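Oxidoreductase (PDB 3HJ9) binds flavin mononucleotide and is probably an FMN-dependent oxidoreductase of the nitroreductase family, its natural substrate not established. Local coordinates at residues Thr92-Tyr97 with Phe141-Gly146; Glu26-Leu31 with His111-Leu116; Val98-Gly103 with Ala135-Val140. All blocks are in the same frame, centred on the assembly; numbering follows the deposited sequence.

Contact 1. Residues Thr92-Tyr97 with Phe141-Gly146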
loop_
_atom_site.group_PDB
_atom_site.type_symbol
_atom_site.label_atom_id
_atom_site.label_comp_id
_atom_site.label_asym_id
_atom_site.label_seq_id
_atom_site.Cartn_x
_atom_site.Cartn_y
_atom_site.Cartn_z
ATOM N N THR A 92 13.627 5.870 5.887
ATOM C CA THR A 92 12.430 6.626 5.567
ATOM C C THR A 92 12.542 7.006 4.100
ATOM O O THR A 92 13.049 8.055 3.784
ATOM C CB THR A 92 12.299 7.905 6.443
ATOM O OG1 THR A 92 12.531 7.573 7.810
ATOM C CG2 THR A 92 10.886 8.538 6.263
ATOM N N VAL A 93 12.085 6.162 3.198
ATOM C CA VAL A 93 12.235 6.464 1.771
ATOM C C VAL A 93 11.190 7.472 1.256
ATOM O O VAL A 93 11.482 8.208 0.309
ATOM C CB VAL A 93 12.308 5.180 0.902
ATOM C CG1 VAL A 93 13.535 4.337 1.365
ATOM C CG2 VAL A 93 10.958 4.373 0.919
ATOM N N ILE A 94 10.019 7.526 1.896
ATOM C CA ILE A 94 8.926 8.407 1.520
ATOM C C ILE A 94 8.680 9.486 2.589
ATOM O O ILE A 94 8.564 9.167 3.756
ATOM C CB ILE A 94 7.601 7.596 1.287
ATOM C CG1 ILE A 94 7.739 6.630 0.091
ATOM C CG2 ILE A 94 6.397 8.495 1.060
ATOM C CD1 ILE A 94 8.024 7.311 -1.288
ATOM N N ASP A 95 8.607 10.750 2.140
ATOM C CA ASP A 95 8.234 11.893 2.943
ATOM C C ASP A 95 6.854 12.294 2.442
ATOM O O ASP A 95 6.592 12.311 1.229
ATOM C CB ASP A 95 9.185 13.086 2.747
ATOM C CG ASP A 95 10.568 12.866 3.339
ATOM O OD1 ASP A 95 10.736 12.082 4.307
ATOM O OD2 ASP A 95 11.527 13.496 2.831
ATOM N N VAL A 96 5.971 12.620 3.368
ATOM C CA VAL A 96 4.636 12.994 3.034
ATOM C C VAL A 96 4.526 14.497 3.110
ATOM O O VAL A 96 4.815 15.099 4.134
ATOM C CB VAL A 96 3.605 12.313 3.940
ATOM C CG1 VAL A 96 2.222 12.828 3.590
ATOM C CG2 VAL A 96 3.683 10.815 3.760
ATOM N N TYR A 97 4.065 15.080 2.016
ATOM C CA TYR A 97 3.821 16.499 1.899
ATOM C C TYR A 97 2.330 16.682 1.864
ATOM O O TYR A 97 1.609 15.792 1.408
ATOM C CB TYR A 97 4.456 17.067 0.627
ATOM C CG TYR A 97 5.954 17.231 0.722
ATOM C CD1 TYR A 97 6.801 16.129 0.582
ATOM C CD2 TYR A 97 6.530 18.483 0.952
ATOM C CE1 TYR A 97 8.180 16.262 0.651
ATOM C CE2 TYR A 97 7.898 18.633 1.031
ATOM C CZ TYR A 97 8.729 17.510 0.911
ATOM O OH TYR A 97 10.081 17.667 1.005
ATOM N N PHE A 141 3.328 11.882 -1.871
ATOM C CA PHE A 141 4.284 10.898 -1.327
ATOM C C PHE A 141 5.540 11.055 -2.177
ATOM O O PHE A 141 5.537 10.714 -3.371
ATOM C CB PHE A 141 3.698 9.488 -1.383
ATOM C CG PHE A 141 2.422 9.329 -0.570
ATOM C CD1 PHE A 141 1.189 9.615 -1.124
ATOM C CD2 PHE A 141 2.472 8.900 0.765
ATOM C CE1 PHE A 141 0.012 9.489 -0.374
ATOM C CE2 PHE A 141 1.301 8.746 1.523
ATOM C CZ PHE A 141 0.072 9.029 0.952
ATOM N N VAL A 142 6.571 11.629 -1.582
ATOM C CA VAL A 142 7.807 11.946 -2.281
ATOM C C VAL A 142 8.889 10.951 -1.923
ATOM O O VAL A 142 9.158 10.776 -0.749
ATOM C CB VAL A 142 8.273 13.344 -1.931
ATOM C CG1 VAL A 142 9.658 13.660 -2.580
ATOM C CG2 VAL A 142 7.198 14.384 -2.351
ATOM N N ALA A 143 9.528 10.342 -2.930
ATOM C CA ALA A 143 10.643 9.379 -2.717
ATOM C C ALA A 143 11.928 10.154 -2.591
ATOM O O ALA A 143 12.203 11.042 -3.409
ATOM C CB ALA A 143 10.784 8.355 -3.855
ATOM N N ASN A 144 12.718 9.797 -1.587
ATOM C CA ASN A 144 13.997 10.398 -1.353
ATOM C C ASN A 144 15.089 9.454 -1.832
ATOM O O ASN A 144 15.511 8.545 -1.109
ATOM C CB ASN A 144 14.165 10.780 0.113
ATOM C CG ASN A 144 15.275 11.788 0.295
ATOM O OD1 ASN A 144 16.393 11.625 -0.227
ATOM N ND2 ASN A 144 14.943 12.892 0.962
ATOM N N HIS A 145 15.568 9.704 -3.050
ATOM C CA HIS A 145 16.612 8.878 -3.666
ATOM C C HIS A 145 17.952 8.874 -2.921
ATOM O O HIS A 145 18.722 7.908 -3.036
ATOM C CB HIS A 145 16.769 9.201 -5.176
ATOM C CG HIS A 145 15.606 8.736 -6.010
ATOM N ND1 HIS A 145 15.586 7.511 -6.645
ATOM C CD2 HIS A 145 14.414 9.321 -6.297
ATOM C CE1 HIS A 145 14.438 7.357 -7.283
ATOM N NE2 HIS A 145 13.703 8.440 -7.082
ATOM N N GLY A 146 18.222 9.926 -2.147
ATOM C CA GLY A 146 19.421 9.993 -1.298
ATOM C C GLY A 146 19.497 8.908 -0.226
ATOM O O GLY A 146 20.577 8.508 0.138
#
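The backbones of V93-V96 and F141-N144 pair as neighbouring antiparallel strands in the buried middle of the central sheet, with side chains meeting on both of its faces. D95 and V142 form the hydrogen-bonded pair, gripping each other twice: D95 N gives its proton to V142 O at 2.9 Å, and V142 N returns one to D95 O over 2.9 Å in a nearly straight bond of 173°. Two residues along, N144 N reaches V93 O (2.8 Å), just before the strand of I94 begins; the V93 side chain is about 5 Å from that of the FMN-binding S87. The non-hydrogen-bonded pairs I94-A143 and V96-F141 send their side chains to the face covered by helix 156-177, whose M167 touches I94, V96 and F141. This is the alpha-beta arrangement of the nitroreductase fold, a largely antiparallel sheet packed by helices. I94 fills this layer with two branches: CG2 lies in the plane of the F141 ring at its edge, 3.8 Å from F141 CB, while CD1 reaches across to the partner strand, 3.6 Å from A143 CA, where the small alanine suits the close approach. V96 runs alongside F141, its CG2 lying 3.8 Å from CD2 of the ring. On the other face the Y97 ring crosses V142, and Y97 CD1 comes to 3.4 Å from V142 CG2. That methyl sits beside the valine's own backbone N, since CG1 takes the place anti to it (chi1 175°). D95 is the charged member of this face; its OD1 makes a salt bridge with R147 NH1.

Contact 2. Residues Glu26-Leu31 with His111-Leu116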
loop_
_atom_site.group_PDB
_atom_site.type_symbol
_atom_site.label_atom_id
_atom_site.label_comp_id
_atom_site.label_asym_id
_atom_site.label_seq_id
_atom_site.Cartn_x
_atom_site.Cartn_y
_atom_site.Cartn_z
ATOM N N GLU A 26 1.706 29.833 8.099
ATOM C CA GLU A 26 2.564 29.671 9.285
ATOM C C GLU A 26 3.729 28.717 9.026
ATOM O O GLU A 26 3.607 27.775 8.242
ATOM C CB GLU A 26 1.752 29.198 10.494
ATOM C CG GLU A 26 0.583 30.119 10.910
ATOM C CD GLU A 26 0.997 31.540 11.335
ATOM O OE1 GLU A 26 2.161 31.767 11.762
ATOM O OE2 GLU A 26 0.136 32.455 11.261
ATOM N N ARG A 27 4.863 29.001 9.659
ATOM C CA ARG A 27 6.096 28.229 9.475
ATOM C C ARG A 27 5.964 26.772 9.960
ATOM O O ARG A 27 6.471 25.854 9.311
ATOM C CB ARG A 27 7.281 28.950 10.152
ATOM C CG ARG A 27 8.609 28.330 9.824
ATOM C CD ARG A 27 9.786 29.222 10.170
ATOM N NE ARG A 27 11.016 28.509 9.832
ATOM C CZ ARG A 27 11.572 27.532 10.568
ATOM N NH1 ARG A 27 11.038 27.130 11.737
ATOM N NH2 ARG A 27 12.694 26.946 10.135
ATOM N N VAL A 28 5.272 26.591 11.089
ATOM C CA VAL A 28 5.020 25.285 11.675
ATOM C C VAL A 28 3.570 25.187 12.125
ATOM O O VAL A 28 3.064 26.117 12.732
ATOM C CB VAL A 28 5.916 25.029 12.916
ATOM C CG1 VAL A 28 5.612 23.675 13.552
ATOM C CG2 VAL A 28 7.371 25.125 12.551
ATOM N N ILE A 29 2.900 24.081 11.795
ATOM C CA ILE A 29 1.569 23.788 12.324
ATOM C C ILE A 29 1.755 22.580 13.264
ATOM O O ILE A 29 2.191 21.522 12.813
ATOM C CB ILE A 29 0.520 23.479 11.249
ATOM C CG1 ILE A 29 0.355 24.661 10.284
ATOM C CG2 ILE A 29 -0.837 23.178 11.909
ATOM C CD1 ILE A 29 -0.552 24.371 9.103
ATOM N N THR A 30 1.502 22.784 14.566
ATOM C CA THR A 30 1.590 21.703 15.553
ATOM C C THR A 30 0.266 20.946 15.487
ATOM O O THR A 30 -0.803 21.544 15.333
ATOM C CB THR A 30 1.867 22.220 16.969
ATOM O OG1 THR A 30 0.917 23.239 17.286
ATOM C CG2 THR A 30 3.281 22.799 17.059
ATOM N N LEU A 31 0.339 19.635 15.571
ATOM C CA LEU A 31 -0.825 18.766 15.477
ATOM C C LEU A 31 -1.092 18.128 16.843
ATOM O O LEU A 31 -0.142 17.794 17.562
ATOM C CB LEU A 31 -0.544 17.674 14.455
ATOM C CG LEU A 31 -0.231 18.120 13.027
ATOM C CD1 LEU A 31 0.342 16.973 12.250
ATOM C CD2 LEU A 31 -1.505 18.681 12.334
ATOM N N HIS A 111 8.183 14.546 15.288
ATOM C CA HIS A 111 7.615 15.656 16.057
ATOM C C HIS A 111 6.134 15.904 15.804
ATOM O O HIS A 111 5.561 16.803 16.420
ATOM C CB HIS A 111 8.418 16.943 15.804
ATOM C CG HIS A 111 9.860 16.821 16.168
ATOM N ND1 HIS A 111 10.303 16.921 17.466
ATOM C CD2 HIS A 111 10.953 16.562 15.413
ATOM C CE1 HIS A 111 11.611 16.749 17.496
ATOM N NE2 HIS A 111 12.029 16.533 16.260
ATOM N N HIS A 112 5.524 15.108 14.926
ATOM C CA HIS A 112 4.122 15.159 14.578
ATOM C C HIS A 112 3.669 16.596 14.330
ATOM O O HIS A 112 2.840 17.131 15.037
ATOM C CB HIS A 112 3.272 14.433 15.629
ATOM C CG HIS A 112 1.840 14.242 15.233
ATOM N ND1 HIS A 112 1.472 13.597 14.072
ATOM C CD2 HIS A 112 0.686 14.581 15.858
ATOM C CE1 HIS A 112 0.156 13.578 13.981
ATOM N NE2 HIS A 112 -0.344 14.170 15.050
ATOM N N CYS A 113 4.319 17.228 13.367
ATOM C CA CYS A 113 3.964 18.567 12.965
ATOM C C CYS A 113 4.218 18.740 11.476
ATOM O O CYS A 113 4.878 17.900 10.856
ATOM C CB CYS A 113 4.765 19.579 13.775
ATOM S SG CYS A 113 6.482 19.458 13.432
ATOM N N LEU A 114 3.724 19.862 10.965
ATOM C CA LEU A 114 3.855 20.288 9.563
ATOM C C LEU A 114 4.832 21.487 9.475
ATOM O O LEU A 114 4.707 22.435 10.216
ATOM C CB LEU A 114 2.474 20.675 9.026
ATOM C CG LEU A 114 1.399 19.574 8.879
ATOM C CD1 LEU A 114 0.016 20.189 8.557
ATOM C CD2 LEU A 114 1.853 18.631 7.827
ATOM N N GLU A 115 5.808 21.399 8.582
ATOM C CA GLU A 115 6.835 22.426 8.345
ATOM C C GLU A 115 6.590 22.984 6.946
ATOM O O GLU A 115 6.437 22.212 6.003
ATOM C CB GLU A 115 8.223 21.796 8.398
ATOM C CG GLU A 115 8.601 21.238 9.756
ATOM C CD GLU A 115 10.043 20.638 9.816
ATOM O OE1 GLU A 115 10.807 21.062 10.720
ATOM O OE2 GLU A 115 10.421 19.775 8.973
ATOM N N LEU A 116 6.506 24.307 6.831
ATOM C CA LEU A 116 6.248 24.981 5.540
ATOM C C LEU A 116 7.382 24.724 4.531
ATOM O O LEU A 116 8.554 24.880 4.863
ATOM C CB LEU A 116 6.002 26.485 5.744
ATOM C CG LEU A 116 5.626 27.349 4.527
ATOM C CD1 LEU A 116 4.288 26.907 3.948
ATOM C CD2 LEU A 116 5.619 28.830 4.956
HETATM O O HOH W 1 2.736 17.770 17.604
#
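L31 lays its side chain over one face of the H112 imidazole, at the tightly packed end of the contact between E26-L31 and H111-L116. The leucine CD1 stands 3.9 Å from the ring centroid, 15° off the normal, a CH-pi contact, while L31 CB comes to 3.6 Å from H112 NE2. With CG anti to the backbone N (chi1 -170°), H112 turns its ring back to meet the leucine, crossing it at about a right angle. Y107 OH and S66 OG hold the ring through ND1 and NE2, which would fix its rotation. Aliphatic residues suit the same inner side: I29 CB meets L114 CB at 4.1 Å, and L69 of helix 62-73 covers both L31 and L114. Strand 28-30, outermost in this chain's sheet, runs antiparallel to 113-116; H112 and C113 form a G1 beta bulge opposite D108 of the neighbouring strand 103-108. I29 and L114 exchange two backbone bonds, I29 N to L114 O and L114 N to I29 O, each 2.9 Å. The other face is looser: V28 and T30 are exposed there, V28 CG1 approaches C113 CB only to 4.2 Å, and E115 turns to R106 in a salt bridge, though C113 itself is buried. R27 O accepts L116 N at 2.9 Å, the donor tilted 29° from the carbonyl plane. A water lies 2.9 Å from L31 O and 2.6 Å from H112 O.

Contact 3. Residues Val98-Gly103 with Ala135-Val140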
loop_
_atom_site.group_PDB
_atom_site.type_symbol
_atom_site.label_atom_id
_atom_site.label_comp_id
_atom_site.label_asym_id
_atom_site.label_seq_id
_atom_site.Cartn_x
_atom_site.Cartn_y
_atom_site.Cartn_z
ATOM N N VAL A 98 1.874 17.849 2.300
ATOM C CA VAL A 98 0.443 18.167 2.327
ATOM C C VAL A 98 0.215 19.516 1.649
ATOM O O VAL A 98 0.767 20.521 2.109
ATOM C CB VAL A 98 -0.117 18.263 3.801
ATOM C CG1 VAL A 98 -1.617 18.232 3.790
ATOM C CG2 VAL A 98 0.416 17.153 4.689
ATOM N N ALA A 99 -0.584 19.543 0.573
ATOM C CA ALA A 99 -0.947 20.808 -0.093
ATOM C C ALA A 99 -2.238 21.274 0.543
ATOM O O ALA A 99 -3.273 20.616 0.377
ATOM C CB ALA A 99 -1.109 20.640 -1.604
ATOM N N LEU A 100 -2.159 22.350 1.335
ATOM C CA LEU A 100 -3.322 22.998 1.925
ATOM C C LEU A 100 -3.516 24.340 1.215
ATOM O O LEU A 100 -2.578 24.842 0.557
ATOM C CB LEU A 100 -3.108 23.255 3.407
ATOM C CG LEU A 100 -3.057 22.014 4.298
ATOM C CD1 LEU A 100 -2.384 22.377 5.635
ATOM C CD2 LEU A 100 -4.470 21.386 4.479
ATOM N N PRO A 101 -4.709 24.951 1.355
ATOM C CA PRO A 101 -4.882 26.301 0.760
ATOM C C PRO A 101 -3.889 27.352 1.316
ATOM O O PRO A 101 -3.489 28.255 0.590
ATOM C CB PRO A 101 -6.326 26.680 1.116
ATOM C CG PRO A 101 -7.038 25.415 1.427
ATOM C CD PRO A 101 -5.965 24.431 1.928
ATOM N N ALA A 102 -3.498 27.227 2.585
ATOM C CA ALA A 102 -2.526 28.144 3.200
ATOM C C ALA A 102 -1.058 27.823 2.878
ATOM O O ALA A 102 -0.199 28.602 3.222
ATOM C CB ALA A 102 -2.737 28.204 4.713
ATOM N N GLY A 103 -0.763 26.691 2.234
ATOM C CA GLY A 103 0.621 26.340 1.946
ATOM C C GLY A 103 0.894 24.866 1.742
ATOM O O GLY A 103 0.044 24.030 2.073
ATOM N N ALA A 135 -10.390 19.569 -3.854
ATOM C CA ALA A 135 -10.620 19.052 -2.505
ATOM C C ALA A 135 -9.857 19.902 -1.460
ATOM O O ALA A 135 -8.952 20.637 -1.823
ATOM C CB ALA A 135 -10.192 17.600 -2.414
ATOM N N PRO A 136 -10.223 19.791 -0.166
ATOM C CA PRO A 136 -9.564 20.561 0.891
ATOM C C PRO A 136 -8.063 20.360 1.011
ATOM O O PRO A 136 -7.370 21.284 1.423
ATOM C CB PRO A 136 -10.261 20.094 2.165
ATOM C CG PRO A 136 -11.511 19.505 1.737
ATOM C CD PRO A 136 -11.384 19.053 0.346
ATOM N N LEU A 137 -7.572 19.174 0.667
ATOM C CA LEU A 137 -6.133 18.901 0.711
ATOM C C LEU A 137 -5.691 17.787 -0.244
ATOM O O LEU A 137 -6.521 17.002 -0.707
ATOM C CB LEU A 137 -5.694 18.578 2.144
ATOM C CG LEU A 137 -5.992 17.231 2.800
ATOM C CD1 LEU A 137 -5.002 16.155 2.396
ATOM C CD2 LEU A 137 -5.972 17.386 4.319
ATOM N N ASP A 138 -4.396 17.789 -0.577
ATOM C CA ASP A 138 -3.759 16.701 -1.317
ATOM C C ASP A 138 -2.566 16.227 -0.485
ATOM O O ASP A 138 -1.817 17.048 0.023
ATOM C CB ASP A 138 -3.135 17.149 -2.655
ATOM C CG ASP A 138 -4.118 17.395 -3.762
ATOM O OD1 ASP A 138 -5.283 16.943 -3.709
ATOM O OD2 ASP A 138 -3.673 18.042 -4.754
ATOM N N LEU A 139 -2.379 14.924 -0.363
ATOM C CA LEU A 139 -1.110 14.391 0.144
ATOM C C LEU A 139 -0.202 14.085 -1.064
ATOM O O LEU A 139 -0.700 13.589 -2.064
ATOM C CB LEU A 139 -1.308 13.120 0.928
ATOM C CG LEU A 139 -2.179 13.214 2.156
ATOM C CD1 LEU A 139 -2.252 11.781 2.780
ATOM C CD2 LEU A 139 -1.673 14.290 3.122
ATOM N N VAL A 140 1.095 14.432 -1.005
ATOM C CA VAL A 140 2.085 13.971 -2.018
ATOM C C VAL A 140 3.140 13.087 -1.335
ATOM O O VAL A 140 3.789 13.512 -0.334
ATOM C CB VAL A 140 2.797 15.102 -2.747
ATOM C CG1 VAL A 140 3.577 14.528 -3.933
ATOM C CG2 VAL A 140 1.787 16.127 -3.209
#
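With chi1 at -165°, V98 sets CG1 anti to its backbone N and swings CG2 beside that nitrogen, while L139, its CG anti to the carbonyl carbon (chi1 -61°), extends alongside; L139 CD2 thereby meets V98 CG2 at 3.9 Å. The two side chains point the same way from a non-hydrogen-bonded antiparallel pair, onto helix 62-73, where L69 touches both, so branched aliphatic residues suit this layer. L137 CB comes to 3.9 Å from L100 CD2, the two side chains lying side by side. The next pair, A99 with D138, is hydrogen-bonded: A99 N to D138 O measures 2.8 Å, and the return bond from D138 N, on a lone pair of A99 O, is longer at 3.2 Å. Their CB atoms lie 4.2 Å apart on the opposite face, where the small A99 sits beside the acid and touches R123. Beyond L100 the strand leaves its partner in a type I turn to G103; P101, which has no N-H to offer, rests its CD 3.5 Å from P136 O. The contact thus sets an aliphatic face against one where the buried carboxylate of D138 sits beside A99, T210 OG1 and S124 N each binding one oxygen and probably stabilising its negative charge.

Contacts 1 and 3 are two halves of one ladder, both joining strand 94-100 to strand 137-144, and the Y97 O to V140 N bond, 2.8 Å and probably a hydrogen bond, carries the pairing from one to the other. Both are buried, yet the helix over them changes: 156-177 covers contact 1, 62-73 contact 3. Contact 2 lies at the sheet's margin, near the surface, and differs accordingly, with an imidazole, exposed charges and a water among its partners. Helix 62-73 also reaches it, and L114 CD2 touches V98 CG2 of contact 3 at 3.8 Å. Contact 1 comes nearest the flavin, with the side chain of V93 about 7 Å from the bound FMN, whereas contact 2 is remote from the annotated sites.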